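Gluconokinase (Sinorhizobium meliloti, PDB 3T61) probably phosphorylates D-gluconate with ATP, giving 6-phospho-D-gluconate and ADP. Local coordinates at residues Ile58-Glu63 / Asp69-Pro74; Gly119-Leu124 / Thr143-Leu148; Ser99-Leu104 / Leu112-Leu117. All blocks are in the same frame, centred on the assembly; numbering follows the deposited sequence.

From the N terminus, the chain first closes contact 1, where the short loop 64-68 brings helix 55-63 within salt-bridge reach of helix 69-83. Contact 3 comes next: helix 98-106 is followed by a brief loop that leads into strand 113-118, and the helix packs back on that strand. Contact 2 is last and closes the widest loop, with helix 121-132, directly after the strand, meeting helix 138-147. The three loops follow in series; none nests or crosses. Tyr100 of contact 3 touches Asp69, Arg72 and Trp73 of contact 1, while Phe116 packs on Leu148 of contact 2, so contact 3, on strand 113-118 next to the central strand 21-24, touches both of the others.

Contact 1 (Ile58-Glu63 / Asp69-Pro74); sequences IRKMSE and DDDRWP
Lys60 reaches across from helix 55-63 to Asp71 on helix 69-83, the one pair of side chains that meets between Ile58-Glu63 and Asp69-Pro74. Its CB leaves the helix toward the facing segment, with CG anti to the carbonyl carbon (chi1 -77°), and from there the chain runs extended. Lys60 CD comes within 3.5 Å of Asp71 OD2, Lys60 CE lies equally near that oxygen, and Lys60 NZ closes on it at 2.8 Å in a salt bridge with a hydrogen bond. Asp71 OD2 accepts through its syn lone pair, on the side of the other oxygen, while Asp71 OD1 stays 3.9 Å from Lys60 NZ. The two side chains meet head-on and bridge backbones whose nearest CA atoms, those of Lys60 and Asp71, are 9.6 Å apart. Asp71 OD2 also accepts from Thr68 N, just before the segment, and Asn57 ND2 binds Asp71 O, a second tie between the helices. Lys60 also packs on Ile65 and Leu67 of the joining loop. Glu56 OE1 lies close to Asp71 OD1, so the lysine, which makes a long, weak ion pair with Glu56, probably offsets part of the repulsion at this surface junction of two consecutive helices.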
loop_
_atom_site.group_PDB
_atom_site.type_symbol
_atom_site.label_atom_id
_atom_site.label_comp_id
_atom_site.label_asym_id
_atom_site.label_seq_id
_atom_site.Cartn_x
_atom_site.Cartn_y
_atom_site.Cartn_z
ATOM N N ILE A 58 -1.709 1.710 -4.024
ATOM C CA ILE A 58 -1.448 0.559 -3.170
ATOM C C ILE A 58 -1.263 -0.736 -3.976
ATOM O O ILE A 58 -0.426 -1.586 -3.638
ATOM C CB ILE A 58 -2.594 0.385 -2.151
ATOM C CG1 ILE A 58 -2.721 1.665 -1.316
ATOM C CG2 ILE A 58 -2.321 -0.805 -1.240
ATOM C CD1 ILE A 58 -3.876 1.672 -0.345
ATOM N N ARG A 59 -2.040 -0.883 -5.044
ATOM C CA ARG A 59 -1.935 -2.063 -5.888
ATOM C C ARG A 59 -0.534 -2.104 -6.514
ATOM O O ARG A 59 0.128 -3.142 -6.501
ATOM C CB ARG A 59 -3.004 -2.023 -6.985
ATOM C CG ARG A 59 -3.170 -3.322 -7.783
ATOM C CD ARG A 59 -3.911 -3.037 -9.076
ATOM N NE ARG A 59 -5.100 -2.238 -8.811
ATOM C CZ ARG A 59 -5.467 -1.175 -9.517
ATOM N NH1 ARG A 59 -4.735 -0.774 -10.544
ATOM N NH2 ARG A 59 -6.565 -0.502 -9.189
ATOM N N LYS A 60 -0.081 -0.979 -7.061
ATOM C CA LYS A 60 1.248 -0.934 -7.658
ATOM C C LYS A 60 2.337 -1.240 -6.636
ATOM O O LYS A 60 3.265 -1.992 -6.923
ATOM C CB LYS A 60 1.530 0.430 -8.280
ATOM C CG LYS A 60 0.855 0.681 -9.606
ATOM C CD LYS A 60 1.470 1.908 -10.260
ATOM C CE LYS A 60 0.909 2.164 -11.640
ATOM N NZ LYS A 60 1.629 3.284 -12.308
HETATM N N MSE A 61 2.229 -0.652 -5.452
HETATM C CA MSE A 61 3.217 -0.879 -4.404
HETATM C C MSE A 61 3.190 -2.346 -3.993
HETATM O O MSE A 61 4.229 -2.954 -3.734
HETATM C CB MSE A 61 2.918 0.024 -3.207
HETATM C CG MSE A 61 2.817 1.508 -3.556
HETATM SE SE MSE A 61 2.339 2.616 -2.022
HETATM C CE MSE A 61 4.141 3.253 -1.533
ATOM N N SER A 62 1.992 -2.914 -3.966
ATOM C CA SER A 62 1.812 -4.318 -3.612
ATOM C C SER A 62 2.593 -5.201 -4.580
ATOM O O SER A 62 3.167 -6.213 -4.185
ATOM C CB SER A 62 0.332 -4.684 -3.689
ATOM O OG SER A 62 0.113 -5.990 -3.209
ATOM N N GLU A 63 2.622 -4.792 -5.847
ATOM C CA GLU A 63 3.307 -5.533 -6.899
ATOM C C GLU A 63 4.800 -5.222 -6.989
ATOM O O GLU A 63 5.534 -5.882 -7.722
ATOM C CB GLU A 63 2.621 -5.250 -8.239
ATOM C CG GLU A 63 1.131 -5.597 -8.217
ATOM C CD GLU A 63 0.321 -4.851 -9.275
ATOM O OE1 GLU A 63 0.794 -3.802 -9.755
ATOM O OE2 GLU A 63 -0.801 -5.301 -9.604
ATOM N N ASP A 69 4.708 10.238 -11.368
ATOM C CA ASP A 69 4.345 11.547 -10.829
ATOM C C ASP A 69 2.825 11.649 -10.752
ATOM O O ASP A 69 2.274 12.096 -9.746
ATOM C CB ASP A 69 4.849 12.681 -11.728
ATOM C CG ASP A 69 6.301 13.001 -11.507
ATOM O OD1 ASP A 69 6.670 13.321 -10.358
ATOM O OD2 ASP A 69 7.071 12.938 -12.488
ATOM N N ASP A 70 2.150 11.244 -11.824
ATOM C CA ASP A 70 0.693 11.290 -11.860
ATOM C C ASP A 70 0.099 10.503 -10.688
ATOM O O ASP A 70 -0.830 10.973 -10.041
ATOM C CB ASP A 70 0.162 10.731 -13.192
ATOM C CG ASP A 70 0.517 11.615 -14.392
ATOM O OD1 ASP A 70 1.032 12.736 -14.186
ATOM O OD2 ASP A 70 0.269 11.194 -15.543
ATOM N N ASP A 71 0.637 9.313 -10.409
ATOM C CA ASP A 71 0.127 8.503 -9.301
ATOM C C ASP A 71 0.240 9.231 -7.967
ATOM O O ASP A 71 -0.670 9.164 -7.135
ATOM C CB ASP A 71 0.893 7.183 -9.150
ATOM C CG ASP A 71 0.671 6.221 -10.294
ATOM O OD1 ASP A 71 -0.407 6.249 -10.912
ATOM O OD2 ASP A 71 1.585 5.407 -10.551
ATOM N N ARG A 72 1.360 9.921 -7.767
ATOM C CA ARG A 72 1.620 10.620 -6.509
ATOM C C ARG A 72 0.817 11.875 -6.197
ATOM O O ARG A 72 0.423 12.087 -5.051
ATOM C CB ARG A 72 3.118 10.949 -6.388
ATOM C CG ARG A 72 4.015 9.722 -6.451
ATOM C CD ARG A 72 5.292 9.909 -5.666
ATOM N NE ARG A 72 6.190 8.775 -5.848
ATOM C CZ ARG A 72 6.990 8.618 -6.902
ATOM N NH1 ARG A 72 7.010 9.531 -7.869
ATOM N NH2 ARG A 72 7.764 7.543 -6.995
ATOM N N TRP A 73 0.577 12.707 -7.199
ATOM C CA TRP A 73 -0.156 13.953 -6.984
ATOM C C TRP A 73 -1.448 13.875 -6.177
ATOM O O TRP A 73 -1.648 14.669 -5.265
ATOM C CB TRP A 73 -0.385 14.654 -8.318
ATOM C CG TRP A 73 0.837 15.387 -8.712
ATOM C CD1 TRP A 73 1.590 15.188 -9.831
ATOM C CD2 TRP A 73 1.515 16.382 -7.941
ATOM N NE1 TRP A 73 2.698 15.996 -9.802
ATOM C CE2 TRP A 73 2.676 16.739 -8.653
ATOM C CE3 TRP A 73 1.252 17.006 -6.714
ATOM C CZ2 TRP A 73 3.580 17.695 -8.178
ATOM C CZ3 TRP A 73 2.146 17.954 -6.243
ATOM C CH2 TRP A 73 3.296 18.290 -6.974
ATOM N N PRO A 74 -2.341 12.924 -6.484
ATOM C CA PRO A 74 -3.540 12.940 -5.637
ATOM C C PRO A 74 -3.229 12.562 -4.184
ATOM O O PRO A 74 -3.921 12.982 -3.249
ATOM C CB PRO A 74 -4.492 11.952 -6.338
ATOM C CG PRO A 74 -3.590 11.094 -7.199
ATOM C CD PRO A 74 -2.531 12.075 -7.675
#

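Contact 2 (Gly119-Leu124 / Thr143-Leu148)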
loop_
_atom_site.group_PDB
_atom_site.type_symbol
_atom_site.label_atom_id
_atom_site.label_comp_id
_atom_site.label_asym_id
_atom_site.label_seq_id
_atom_site.Cartn_x
_atom_site.Cartn_y
_atom_site.Cartn_z
ATOM N N GLY A 119 20.670 7.990 4.043
ATOM C CA GLY A 119 21.777 7.066 4.179
ATOM C C GLY A 119 22.043 6.515 2.797
ATOM O O GLY A 119 21.236 6.722 1.888
ATOM N N SER A 120 23.167 5.830 2.632
ATOM C CA SER A 120 23.522 5.248 1.344
ATOM C C SER A 120 22.695 3.994 1.141
ATOM O O SER A 120 22.122 3.461 2.085
ATOM C CB SER A 120 25.004 4.869 1.319
ATOM O OG SER A 120 25.260 3.862 2.289
ATOM N N GLU A 121 22.652 3.518 -0.095
ATOM C CA GLU A 121 21.898 2.312 -0.408
ATOM C C GLU A 121 22.285 1.167 0.517
ATOM O O GLU A 121 21.421 0.449 1.031
ATOM C CB GLU A 121 22.150 1.878 -1.856
ATOM C CG GLU A 121 21.336 0.649 -2.240
ATOM C CD GLU A 121 21.595 0.168 -3.650
ATOM O OE1 GLU A 121 21.445 0.962 -4.605
ATOM O OE2 GLU A 121 21.939 -1.022 -3.803
ATOM N N SER A 122 23.587 1.002 0.733
ATOM C CA SER A 122 24.087 -0.075 1.582
ATOM C C SER A 122 23.556 -0.010 3.006
ATOM O O SER A 122 23.077 -1.007 3.545
ATOM C CB SER A 122 25.620 -0.054 1.613
ATOM O OG SER A 122 26.151 -0.012 0.302
ATOM N N VAL A 123 23.656 1.163 3.623
ATOM C CA VAL A 123 23.192 1.322 4.993
ATOM C C VAL A 123 21.684 1.140 5.069
ATOM O O VAL A 123 21.179 0.481 5.974
ATOM C CB VAL A 123 23.578 2.707 5.558
ATOM C CG1 VAL A 123 22.915 2.923 6.905
ATOM C CG2 VAL A 123 25.084 2.798 5.703
ATOM N N LEU A 124 20.970 1.743 4.122
ATOM C CA LEU A 124 19.520 1.616 4.083
ATOM C C LEU A 124 19.114 0.147 3.976
ATOM O O LEU A 124 18.294 -0.333 4.756
ATOM C CB LEU A 124 18.954 2.409 2.899
ATOM C CG LEU A 124 18.998 3.934 3.059
ATOM C CD1 LEU A 124 18.816 4.607 1.718
ATOM C CD2 LEU A 124 17.927 4.371 4.057
ATOM N N THR A 143 15.641 2.708 -7.298
ATOM C CA THR A 143 14.719 3.618 -7.956
ATOM C C THR A 143 14.337 4.770 -7.016
ATOM O O THR A 143 14.210 5.914 -7.453
ATOM C CB THR A 143 13.467 2.859 -8.425
ATOM O OG1 THR A 143 13.842 1.962 -9.476
ATOM C CG2 THR A 143 12.414 3.814 -8.936
ATOM N N GLN A 144 14.163 4.466 -5.733
ATOM C CA GLN A 144 13.836 5.489 -4.734
ATOM C C GLN A 144 14.980 6.499 -4.715
ATOM O O GLN A 144 14.774 7.715 -4.811
ATOM C CB GLN A 144 13.734 4.877 -3.335
ATOM C CG GLN A 144 12.501 4.040 -3.045
ATOM C CD GLN A 144 11.254 4.874 -2.850
ATOM O OE1 GLN A 144 10.450 5.027 -3.760
ATOM N NE2 GLN A 144 11.094 5.424 -1.658
ATOM N N LEU A 145 16.195 5.975 -4.594
ATOM C CA LEU A 145 17.386 6.807 -4.544
ATOM C C LEU A 145 17.608 7.635 -5.799
ATOM O O LEU A 145 18.052 8.768 -5.711
ATOM C CB LEU A 145 18.609 5.936 -4.252
ATOM C CG LEU A 145 18.535 5.259 -2.883
ATOM C CD1 LEU A 145 19.700 4.288 -2.720
ATOM C CD2 LEU A 145 18.546 6.326 -1.789
ATOM N N GLU A 146 17.304 7.082 -6.969
ATOM C CA GLU A 146 17.478 7.846 -8.201
ATOM C C GLU A 146 16.411 8.937 -8.265
ATOM O O GLU A 146 16.646 10.020 -8.781
ATOM C CB GLU A 146 17.344 6.940 -9.428
ATOM C CG GLU A 146 18.297 5.763 -9.444
ATOM C CD GLU A 146 18.120 4.870 -10.667
ATOM O OE1 GLU A 146 16.974 4.458 -10.960
ATOM O OE2 GLU A 146 19.135 4.575 -11.330
ATOM N N THR A 147 15.236 8.645 -7.726
ATOM C CA THR A 147 14.142 9.606 -7.740
ATOM C C THR A 147 14.342 10.714 -6.704
ATOM O O THR A 147 13.903 11.848 -6.909
ATOM C CB THR A 147 12.791 8.896 -7.492
ATOM O OG1 THR A 147 12.597 7.897 -8.501
ATOM C CG2 THR A 147 11.638 9.888 -7.535
ATOM N N LEU A 148 15.017 10.388 -5.606
ATOM C CA LEU A 148 15.268 11.364 -4.546
ATOM C C LEU A 148 16.067 12.581 -5.003
ATOM O O LEU A 148 17.153 12.462 -5.578
ATOM C CB LEU A 148 16.007 10.716 -3.365
ATOM C CG LEU A 148 16.480 11.695 -2.273
ATOM C CD1 LEU A 148 15.291 12.294 -1.543
ATOM C CD2 LEU A 148 17.384 10.985 -1.291
#
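Leu145 sets one methyl against each of Glu121 and Leu124. Leu145 CD1 rests on the aliphatic base of the glutamate, 3.5 Å from Glu121 CB, with the two side chains nearly perpendicular. Leu145 CD2 meets Leu124 CD1 at 3.9 Å, the leucines lying antiparallel alongside each other. Glu121 has CG anti to its own nitrogen (chi1 -178°) and an extended chain, which carries the carboxylate away from Leu145 to Gln142, whose NE2 binds OE1. Both Glu121 and Leu124 also touch Leu141, one turn before Leu145 on helix 138-147. This pair of helices lies between the fourth and fifth strands of the parallel sheet, consistent with the lid region of P-loop kinases, and Leu124 and Leu145 both pack on Val26 in the loop that carries a Walker A-like sequence. Further out, Ser120 caps helix 121-132: its OG accepts a weak but nearly straight bond from Val123 N (3.4 Å, 171°), and Ser120 O takes Leu124 N. At the end of the other helix, Thr143 O is gripped twice, by Thr147 N at 2.9 Å and by Thr147 OG1 at 2.8 Å, the two donors arriving from opposite faces of the carbonyl plane.

Contact 3 (Ser99-Leu104 / Leu112-Leu117)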
loop_
_atom_site.group_PDB
_atom_site.type_symbol
_atom_site.label_atom_id
_atom_site.label_comp_id
_atom_site.label_asym_id
_atom_site.label_seq_id
_atom_site.Cartn_x
_atom_site.Cartn_y
_atom_site.Cartn_z
ATOM N N SER A 99 9.334 19.358 -6.471
ATOM C CA SER A 99 7.956 19.699 -6.830
ATOM C C SER A 99 7.038 19.359 -5.665
ATOM O O SER A 99 6.261 20.185 -5.204
ATOM C CB SER A 99 7.472 18.872 -8.028
ATOM O OG SER A 99 8.455 18.767 -9.028
ATOM N N TYR A 100 7.130 18.122 -5.196
ATOM C CA TYR A 100 6.277 17.689 -4.108
ATOM C C TYR A 100 6.407 18.549 -2.858
ATOM O O TYR A 100 5.398 18.960 -2.282
ATOM C CB TYR A 100 6.553 16.227 -3.752
ATOM C CG TYR A 100 6.626 15.267 -4.926
ATOM C CD1 TYR A 100 6.150 15.618 -6.192
ATOM C CD2 TYR A 100 7.136 13.979 -4.754
ATOM C CE1 TYR A 100 6.183 14.705 -7.251
ATOM C CE2 TYR A 100 7.170 13.062 -5.803
ATOM C CZ TYR A 100 6.690 13.430 -7.042
ATOM O OH TYR A 100 6.709 12.512 -8.065
ATOM N N ARG A 101 7.636 18.830 -2.439
ATOM C CA ARG A 101 7.850 19.622 -1.225
ATOM C C ARG A 101 7.377 21.074 -1.372
ATOM O O ARG A 101 6.785 21.626 -0.453
ATOM C CB ARG A 101 9.336 19.577 -0.814
ATOM C CG ARG A 101 9.866 18.154 -0.574
ATOM C CD ARG A 101 11.288 18.145 -0.011
ATOM N NE ARG A 101 12.315 18.565 -0.964
ATOM C CZ ARG A 101 12.895 17.772 -1.860
ATOM N NH1 ARG A 101 12.555 16.489 -1.952
ATOM N NH2 ARG A 101 13.850 18.256 -2.646
ATOM N N ASP A 102 7.645 21.696 -2.517
ATOM C CA ASP A 102 7.198 23.077 -2.720
ATOM C C ASP A 102 5.671 23.168 -2.631
ATOM O O ASP A 102 5.138 24.124 -2.071
ATOM C CB ASP A 102 7.682 23.632 -4.069
ATOM C CG ASP A 102 9.181 23.870 -4.090
ATOM O OD1 ASP A 102 9.749 24.085 -3.001
ATOM O OD2 ASP A 102 9.790 23.849 -5.185
ATOM N N LYS A 103 4.970 22.172 -3.176
ATOM C CA LYS A 103 3.511 22.154 -3.118
ATOM C C LYS A 103 3.046 22.016 -1.682
ATOM O O LYS A 103 2.192 22.776 -1.221
ATOM C CB LYS A 103 2.936 21.001 -3.940
ATOM C CG LYS A 103 2.249 21.451 -5.206
ATOM C CD LYS A 103 1.114 22.432 -4.915
ATOM C CE LYS A 103 0.555 22.992 -6.210
ATOM N NZ LYS A 103 -0.530 23.987 -6.002
ATOM N N LEU A 104 3.610 21.045 -0.973
ATOM C CA LEU A 104 3.251 20.820 0.420
ATOM C C LEU A 104 3.439 22.094 1.264
ATOM O O LEU A 104 2.651 22.370 2.179
ATOM C CB LEU A 104 4.086 19.667 0.990
ATOM C CG LEU A 104 3.796 18.263 0.438
ATOM C CD1 LEU A 104 4.601 17.242 1.209
ATOM C CD2 LEU A 104 2.296 17.947 0.569
ATOM N N LEU A 112 6.025 25.154 7.336
ATOM C CA LEU A 112 6.264 23.712 7.257
ATOM C C LEU A 112 7.738 23.290 7.385
ATOM O O LEU A 112 8.603 23.790 6.663
ATOM C CB LEU A 112 5.693 23.163 5.941
ATOM C CG LEU A 112 5.770 21.646 5.736
ATOM C CD1 LEU A 112 4.928 20.957 6.800
ATOM C CD2 LEU A 112 5.298 21.270 4.323
ATOM N N ALA A 113 8.002 22.354 8.296
ATOM C CA ALA A 113 9.350 21.830 8.521
ATOM C C ALA A 113 9.497 20.395 8.010
ATOM O O ALA A 113 8.584 19.573 8.138
ATOM C CB ALA A 113 9.695 21.879 10.007
ATOM N N PHE A 114 10.659 20.105 7.437
ATOM C CA PHE A 114 10.966 18.782 6.909
ATOM C C PHE A 114 12.159 18.169 7.647
ATOM O O PHE A 114 13.159 18.847 7.879
ATOM C CB PHE A 114 11.333 18.879 5.429
ATOM C CG PHE A 114 10.156 18.996 4.498
ATOM C CD1 PHE A 114 9.530 17.856 3.999
ATOM C CD2 PHE A 114 9.706 20.246 4.081
ATOM C CE1 PHE A 114 8.478 17.956 3.082
ATOM C CE2 PHE A 114 8.653 20.359 3.165
ATOM C CZ PHE A 114 8.037 19.209 2.665
ATOM N N VAL A 115 12.038 16.894 8.010
ATOM C CA VAL A 115 13.113 16.134 8.652
ATOM C C VAL A 115 13.500 15.087 7.578
ATOM O O VAL A 115 12.715 14.192 7.251
ATOM C CB VAL A 115 12.618 15.454 9.963
ATOM C CG1 VAL A 115 13.654 14.471 10.486
ATOM C CG2 VAL A 115 12.351 16.519 11.033
ATOM N N PHE A 116 14.690 15.253 6.998
ATOM C CA PHE A 116 15.202 14.375 5.942
ATOM C C PHE A 116 16.084 13.240 6.476
ATOM O O PHE A 116 17.226 13.462 6.876
ATOM C CB PHE A 116 15.979 15.221 4.919
ATOM C CG PHE A 116 16.689 14.418 3.847
ATOM C CD1 PHE A 116 16.060 13.334 3.231
ATOM C CD2 PHE A 116 17.982 14.770 3.435
ATOM C CE1 PHE A 116 16.698 12.613 2.217
ATOM C CE2 PHE A 116 18.636 14.056 2.418
ATOM C CZ PHE A 116 17.995 12.973 1.806
ATOM N N LEU A 117 15.536 12.027 6.492
ATOM C CA LEU A 117 16.271 10.851 6.950
ATOM C C LEU A 117 17.015 10.327 5.731
ATOM O O LEU A 117 16.399 10.064 4.709
ATOM C CB LEU A 117 15.308 9.784 7.462
ATOM C CG LEU A 117 14.399 10.191 8.618
ATOM C CD1 LEU A 117 13.461 9.038 8.933
ATOM C CD2 LEU A 117 15.237 10.604 9.851
#
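Phe114 tucks the CZ-CE1 end of its ring beneath CB and CG of Arg101, with CZ 3.7 Å from Arg101 CB and CE1 3.9 Å from Arg101 CG. Arg101 CD stands 4.2 Å above one face of the Phe114 ring, displaced from its centre. The arginine then bends at chi3 (-70°) and, with chi4, sets the guanidinium plane 87° from the ring; the contacts to the phenyl are made by the methylenes. The charged group goes on to Glu154 in a salt bridge through NH2, and to Ala95 O through NH1. At the ring edge, near its plane, Leu104 CD1 lies 4.2 Å from Phe114 CZ. One helical turn past Arg101, Leu104 CB also takes Leu112 CD2 at 3.9 Å, and the same methyl sits 3.6 Å from Leu104 O. With an alanine in place of Phe114, a gap would probably open beneath Arg101 and beside Leu104 CD1, leaving the arginine methylenes without their aromatic support. Strand 113-118 belongs to a parallel sheet ordered 2-3-1-4-5, as in nucleoside monophosphate kinases, and helix 98-106 covers one side of it, with Leu104 also reaching Ile79 and Leu112 reaching Leu83. Helix and strand thus adhere through apolar surface, and the arginine's charge is met outside it by Glu154.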